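Local coordinates for protein luciferase-like enzymeAMP-CoA-ligase (Zophobas atratus, PDB 4W8O) that probably activates carboxylic acids as acyl-adenylates and passes them to coenzyme A, as a luciferase-like AMP-CoA-ligase of the ANL superfamily, at residues Q63-T68 and E143-G148; V206-Y211 and P354-K359. All coordinates share one frame; numbering follows the deposited sequence.

Interaction 1: Q63-T68 and E143-G148; sequences QKKGIT and EIIVFG
Lys65 and Glu143 form a salt bridge at the edge of the domain, with Lys65 NZ donating to Glu143 OE2 over 2.7 Å. The ammonium meets the oxygen on its syn side, 28° out of the carboxylate plane, and the two side chains cross at about a right angle. Lys65 runs out extended until its last torsion, where a bend (chi4 -69°) turns NZ onto OE2; Glu143 reaches out with CG anti to its backbone N (chi1 -174°). The other oxygen, Glu143 OE1, stays 3.8 Å from Lys65 NZ. Beside the ion pair, Ile145 CD1 touches Lys65 CE at 4.1 Å, and Met159 of helix 156-159 packs against both residues. The backbones are satisfied separately: Gly66 N bonds back to Gln63 O (3.0 Å) in the Schellman motif that ends helix 48-64, Lys65 O takes a weak hydrogen bond from Arg119 NH2, and Glu143 and Ile145 pair with strand 120-124 and the residue before it. A glutamine in place of Glu143 would probably leave the Lys65 ammonium without its countercharge and the end of that chain freer to turn. The contact therefore probably depends more on charge than on its small buried surface.

Interaction 2: V206-Y211 and P354-K359; sequences VETSFY and PRTLLK
Pro354 lies against the last turn of helix 199-211, its CG meeting Tyr211, while its carbonyl O and the neighbouring CD meet Thr208. Pro354 CG comes within 3.4 Å of Tyr211 O and, alongside it, 3.8 Å from Tyr211 CB. The aromatic ring of Tyr211 leads away from the proline: Phe210 CD2 sits over the centre of one face, 3.8 Å above its plane, and Phe11 also stacks with this ring. Thr208 divides its two branches between different tasks. Its methyl, anti to the backbone N (chi1 -65° places OG1 beside that N instead), touches Pro354 O at 3.5 Å and Pro354 CD at 4.2 Å. The hydroxyl bonds to Gln204 O one turn earlier and accepts a hydrogen bond from a water at 2.6 Å from OG1; the same water donates weakly to Arg355 O. Phe11 packs on both Thr208 and Pro354, and Lys9 NZ bonds to Tyr211 O, so the N-terminal segment closes over the joint. A helix C-terminus thus packs against the connection into strand 357-362 of the five-stranded antiparallel sheet, consistent with the ANL fold, whose large N-terminal domain sets an antiparallel beta subdomain against mixed-sheet layers and their helices.

How the interactions relate
Both contacts bring a helix C-terminal region against a segment distant in sequence, but they share no element, and their centres lie about 35 Å apart on opposite sides of the chain's centre. Interaction 1 is peripheral: it links the end of helix 48-64 to strand 143-147 near one margin of the eight-stranded mixed sheet, and opposite charges probably contribute most. Interaction 2 is buried and joins helix 199-211 to the approach of strand 357-362 in the antiparallel sheet. There, van der Waals contacts, two of them of carbon with carbonyl oxygen, and one bridging water take the place of an ion pair, while the charged end of Arg355 is paired with Glu10 and Asp382.

Interaction 1: Q63-T68 and E143-G148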
loop_
_atom_site.group_PDB
_atom_site.type_symbol
_atom_site.label_atom_id
_atom_site.label_comp_id
_atom_site.label_asym_id
_atom_site.label_seq_id
_atom_site.Cartn_x
_atom_site.Cartn_y
_atom_site.Cartn_z
ATOM N N GLN A 63 15.675 14.410 13.869
ATOM C CA GLN A 63 15.279 15.235 14.999
ATOM C C GLN A 63 16.237 16.417 15.174
ATOM O O GLN A 63 15.815 17.550 15.410
ATOM C CB GLN A 63 15.256 14.356 16.257
ATOM C CG GLN A 63 14.511 14.910 17.453
ATOM C CD GLN A 63 14.329 13.844 18.528
ATOM O OE1 GLN A 63 15.303 13.284 19.034
ATOM N NE2 GLN A 63 13.086 13.549 18.866
ATOM N N LYS A 64 17.529 16.150 15.028
ATOM C CA LYS A 64 18.544 17.194 15.119
ATOM C C LYS A 64 18.425 18.208 13.975
ATOM O O LYS A 64 18.784 19.374 14.149
ATOM C CB LYS A 64 19.951 16.572 15.141
ATOM C CG LYS A 64 20.236 15.756 16.395
ATOM C CD LYS A 64 21.605 15.095 16.351
ATOM C CE LYS A 64 21.905 14.403 17.669
ATOM N NZ LYS A 64 23.167 13.618 17.630
ATOM N N LYS A 65 17.922 17.761 12.822
ATOM C CA LYS A 65 17.649 18.655 11.690
ATOM C C LYS A 65 16.378 19.486 11.870
ATOM O O LYS A 65 16.042 20.289 11.001
ATOM C CB LYS A 65 17.526 17.867 10.384
ATOM C CG LYS A 65 18.799 17.215 9.877
ATOM C CD LYS A 65 18.471 16.465 8.590
ATOM C CE LYS A 65 19.712 15.982 7.876
ATOM N NZ LYS A 65 20.534 17.072 7.302
ATOM N N GLY A 66 15.656 19.269 12.968
ATOM C CA GLY A 66 14.482 20.063 13.304
ATOM C C GLY A 66 13.155 19.480 12.834
ATOM O O GLY A 66 12.146 20.186 12.854
ATOM N N ILE A 67 13.152 18.205 12.423
ATOM C CA ILE A 67 11.931 17.525 11.986
ATOM C C ILE A 67 11.018 17.231 13.171
ATOM O O ILE A 67 11.459 16.723 14.201
ATOM C CB ILE A 67 12.244 16.198 11.244
ATOM C CG1 ILE A 67 12.986 16.472 9.929
ATOM C CG2 ILE A 67 10.974 15.394 10.971
ATOM C CD1 ILE A 67 12.192 17.209 8.873
ATOM N N THR A 68 9.742 17.568 13.016
ATOM C CA THR A 68 8.729 17.260 14.013
ATOM C C THR A 68 7.486 16.757 13.299
ATOM O O THR A 68 7.461 16.640 12.073
ATOM C CB THR A 68 8.381 18.495 14.872
ATOM O OG1 THR A 68 7.788 19.498 14.046
ATOM C CG2 THR A 68 9.631 19.060 15.547
ATOM N N GLU A 143 15.369 20.294 1.309
ATOM C CA GLU A 143 16.596 19.533 1.457
ATOM C C GLU A 143 16.446 18.211 0.697
ATOM O O GLU A 143 15.407 17.547 0.786
ATOM C CB GLU A 143 16.880 19.276 2.938
ATOM C CG GLU A 143 18.212 18.605 3.225
ATOM C CD GLU A 143 18.297 18.051 4.641
ATOM O OE1 GLU A 143 17.471 18.430 5.489
ATOM O OE2 GLU A 143 19.199 17.231 4.906
ATOM N N ILE A 144 17.472 17.853 -0.066
ATOM C CA ILE A 144 17.524 16.564 -0.739
ATOM C C ILE A 144 18.541 15.682 -0.026
ATOM O O ILE A 144 19.620 16.141 0.329
ATOM C CB ILE A 144 17.917 16.717 -2.222
ATOM C CG1 ILE A 144 16.798 17.444 -2.996
ATOM C CG2 ILE A 144 18.199 15.351 -2.837
ATOM C CD1 ILE A 144 17.207 17.902 -4.380
ATOM N N ILE A 145 18.184 14.418 0.197
ATOM C CA ILE A 145 19.113 13.440 0.759
ATOM C C ILE A 145 19.137 12.240 -0.183
ATOM O O ILE A 145 18.092 11.673 -0.489
ATOM C CB ILE A 145 18.720 13.043 2.198
ATOM C CG1 ILE A 145 18.756 14.280 3.108
ATOM C CG2 ILE A 145 19.659 11.977 2.740
ATOM C CD1 ILE A 145 18.364 14.022 4.547
ATOM N N VAL A 146 20.331 11.872 -0.650
ATOM C CA VAL A 146 20.480 10.870 -1.702
ATOM C C VAL A 146 20.748 9.491 -1.105
ATOM O O VAL A 146 21.526 9.362 -0.158
ATOM C CB VAL A 146 21.637 11.250 -2.664
ATOM C CG1 VAL A 146 21.880 10.163 -3.705
ATOM C CG2 VAL A 146 21.346 12.580 -3.338
ATOM N N PHE A 147 20.085 8.472 -1.650
ATOM C CA PHE A 147 20.444 7.083 -1.376
ATOM C C PHE A 147 21.676 6.737 -2.195
ATOM O O PHE A 147 21.585 6.156 -3.267
ATOM C CB PHE A 147 19.307 6.113 -1.736
ATOM C CG PHE A 147 18.101 6.228 -0.851
ATOM C CD1 PHE A 147 18.159 5.834 0.476
ATOM C CD2 PHE A 147 16.899 6.726 -1.349
ATOM C CE1 PHE A 147 17.048 5.937 1.300
ATOM C CE2 PHE A 147 15.781 6.827 -0.533
ATOM C CZ PHE A 147 15.859 6.434 0.803
ATOM N N GLY A 148 22.837 7.096 -1.679
ATOM C CA GLY A 148 24.083 6.872 -2.393
ATOM C C GLY A 148 25.068 7.968 -2.072
ATOM O O GLY A 148 25.080 8.494 -0.950
#

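Interaction 2: V206-Y211 and P354-K359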
loop_
_atom_site.group_PDB
_atom_site.type_symbol
_atom_site.label_atom_id
_atom_site.label_comp_id
_atom_site.label_asym_id
_atom_site.label_seq_id
_atom_site.Cartn_x
_atom_site.Cartn_y
_atom_site.Cartn_z
ATOM N N VAL A 206 -4.424 -1.337 7.236
ATOM C CA VAL A 206 -3.520 -2.436 7.527
ATOM C C VAL A 206 -4.233 -3.550 8.308
ATOM O O VAL A 206 -4.123 -4.722 7.960
ATOM C CB VAL A 206 -2.288 -1.950 8.330
ATOM C CG1 VAL A 206 -1.461 -3.128 8.815
ATOM C CG2 VAL A 206 -1.439 -1.006 7.483
ATOM N N GLU A 207 -4.966 -3.174 9.352
ATOM C CA GLU A 207 -5.617 -4.159 10.202
ATOM C C GLU A 207 -6.771 -4.861 9.477
ATOM O O GLU A 207 -6.946 -6.071 9.625
ATOM C CB GLU A 207 -6.087 -3.522 11.517
ATOM C CG GLU A 207 -5.967 -4.481 12.680
ATOM C CD GLU A 207 -6.303 -3.866 14.025
ATOM O OE1 GLU A 207 -6.395 -2.624 14.151
ATOM O OE2 GLU A 207 -6.465 -4.654 14.969
ATOM N N THR A 208 -7.535 -4.110 8.683
ATOM C CA THR A 208 -8.619 -4.686 7.891
ATOM C C THR A 208 -8.073 -5.712 6.898
ATOM O O THR A 208 -8.658 -6.781 6.727
ATOM C CB THR A 208 -9.416 -3.592 7.143
ATOM O OG1 THR A 208 -10.085 -2.757 8.100
ATOM C CG2 THR A 208 -10.444 -4.192 6.178
ATOM N N SER A 209 -6.944 -5.399 6.266
ATOM C CA SER A 209 -6.310 -6.338 5.337
ATOM C C SER A 209 -5.863 -7.643 6.038
ATOM O O SER A 209 -5.943 -8.726 5.456
ATOM C CB SER A 209 -5.153 -5.667 4.559
ATOM O OG SER A 209 -3.969 -5.513 5.327
ATOM N N PHE A 210 -5.420 -7.539 7.289
ATOM C CA PHE A 210 -5.082 -8.718 8.082
ATOM C C PHE A 210 -6.301 -9.622 8.320
ATOM O O PHE A 210 -6.213 -10.839 8.156
ATOM C CB PHE A 210 -4.458 -8.310 9.419
ATOM C CG PHE A 210 -4.214 -9.462 10.352
ATOM C CD1 PHE A 210 -3.121 -10.294 10.174
ATOM C CD2 PHE A 210 -5.080 -9.716 11.408
ATOM C CE1 PHE A 210 -2.895 -11.363 11.026
ATOM C CE2 PHE A 210 -4.861 -10.781 12.268
ATOM C CZ PHE A 210 -3.763 -11.604 12.078
ATOM N N TYR A 211 -7.438 -9.029 8.688
ATOM C CA TYR A 211 -8.662 -9.809 8.918
ATOM C C TYR A 211 -9.347 -10.302 7.640
ATOM O O TYR A 211 -10.302 -11.073 7.714
ATOM C CB TYR A 211 -9.639 -9.055 9.827
ATOM C CG TYR A 211 -9.138 -9.049 11.250
ATOM C CD1 TYR A 211 -9.152 -10.217 12.011
ATOM C CD2 TYR A 211 -8.598 -7.901 11.813
ATOM C CE1 TYR A 211 -8.667 -10.230 13.308
ATOM C CE2 TYR A 211 -8.111 -7.901 13.110
ATOM C CZ TYR A 211 -8.147 -9.069 13.850
ATOM O OH TYR A 211 -7.661 -9.079 15.127
ATOM N N PRO A 354 -13.795 -6.991 6.046
ATOM C CA PRO A 354 -14.277 -6.856 7.431
ATOM C C PRO A 354 -14.462 -5.402 7.852
ATOM O O PRO A 354 -13.724 -4.524 7.393
ATOM C CB PRO A 354 -13.174 -7.522 8.272
ATOM C CG PRO A 354 -12.434 -8.399 7.331
ATOM C CD PRO A 354 -12.550 -7.779 5.967
ATOM N N ARG A 355 -15.470 -5.170 8.692
ATOM C CA ARG A 355 -15.759 -3.859 9.265
ATOM C C ARG A 355 -15.937 -2.766 8.214
ATOM O O ARG A 355 -15.646 -1.600 8.469
ATOM C CB ARG A 355 -14.681 -3.482 10.296
ATOM C CG ARG A 355 -14.910 -4.141 11.651
ATOM C CD ARG A 355 -13.872 -3.733 12.683
ATOM N NE ARG A 355 -13.888 -2.308 12.960
ATOM C CZ ARG A 355 -14.613 -1.709 13.900
ATOM N NH1 ARG A 355 -15.428 -2.399 14.694
ATOM N NH2 ARG A 355 -14.521 -0.394 14.041
ATOM N N THR A 356 -16.440 -3.154 7.041
ATOM C CA THR A 356 -16.677 -2.249 5.928
ATOM C C THR A 356 -18.147 -2.324 5.511
ATOM O O THR A 356 -18.748 -3.409 5.517
ATOM C CB THR A 356 -15.791 -2.630 4.726
ATOM O OG1 THR A 356 -14.409 -2.530 5.097
ATOM C CG2 THR A 356 -16.059 -1.735 3.523
ATOM N N LEU A 357 -18.725 -1.171 5.164
ATOM C CA LEU A 357 -20.060 -1.116 4.562
ATOM C C LEU A 357 -19.945 -0.779 3.072
ATOM O O LEU A 357 -19.152 0.084 2.690
ATOM C CB LEU A 357 -20.922 -0.057 5.250
ATOM C CG LEU A 357 -21.107 -0.160 6.765
ATOM C CD1 LEU A 357 -21.817 1.086 7.272
ATOM C CD2 LEU A 357 -21.871 -1.413 7.155
ATOM N N LEU A 358 -20.742 -1.454 2.242
ATOM C CA LEU A 358 -20.779 -1.179 0.800
ATOM C C LEU A 358 -22.216 -1.126 0.297
ATOM O O LEU A 358 -23.015 -2.029 0.572
ATOM C CB LEU A 358 -19.990 -2.241 0.027
ATOM C CG LEU A 358 -19.792 -1.967 -1.469
ATOM C CD1 LEU A 358 -18.473 -2.552 -1.934
ATOM C CD2 LEU A 358 -20.934 -2.506 -2.327
ATOM N N LYS A 359 -22.547 -0.061 -0.424
ATOM C CA LYS A 359 -23.868 0.083 -1.015
ATOM C C LYS A 359 -23.768 0.465 -2.486
ATOM O O LYS A 359 -22.761 1.029 -2.925
ATOM C CB LYS A 359 -24.704 1.112 -0.237
ATOM C CG LYS A 359 -24.179 2.539 -0.289
ATOM C CD LYS A 359 -25.021 3.482 0.560
ATOM C CE LYS A 359 -24.596 4.927 0.339
ATOM N NZ LYS A 359 -25.365 5.914 1.149
HETATM O O HOH W 1 -12.356 -1.558 8.354
#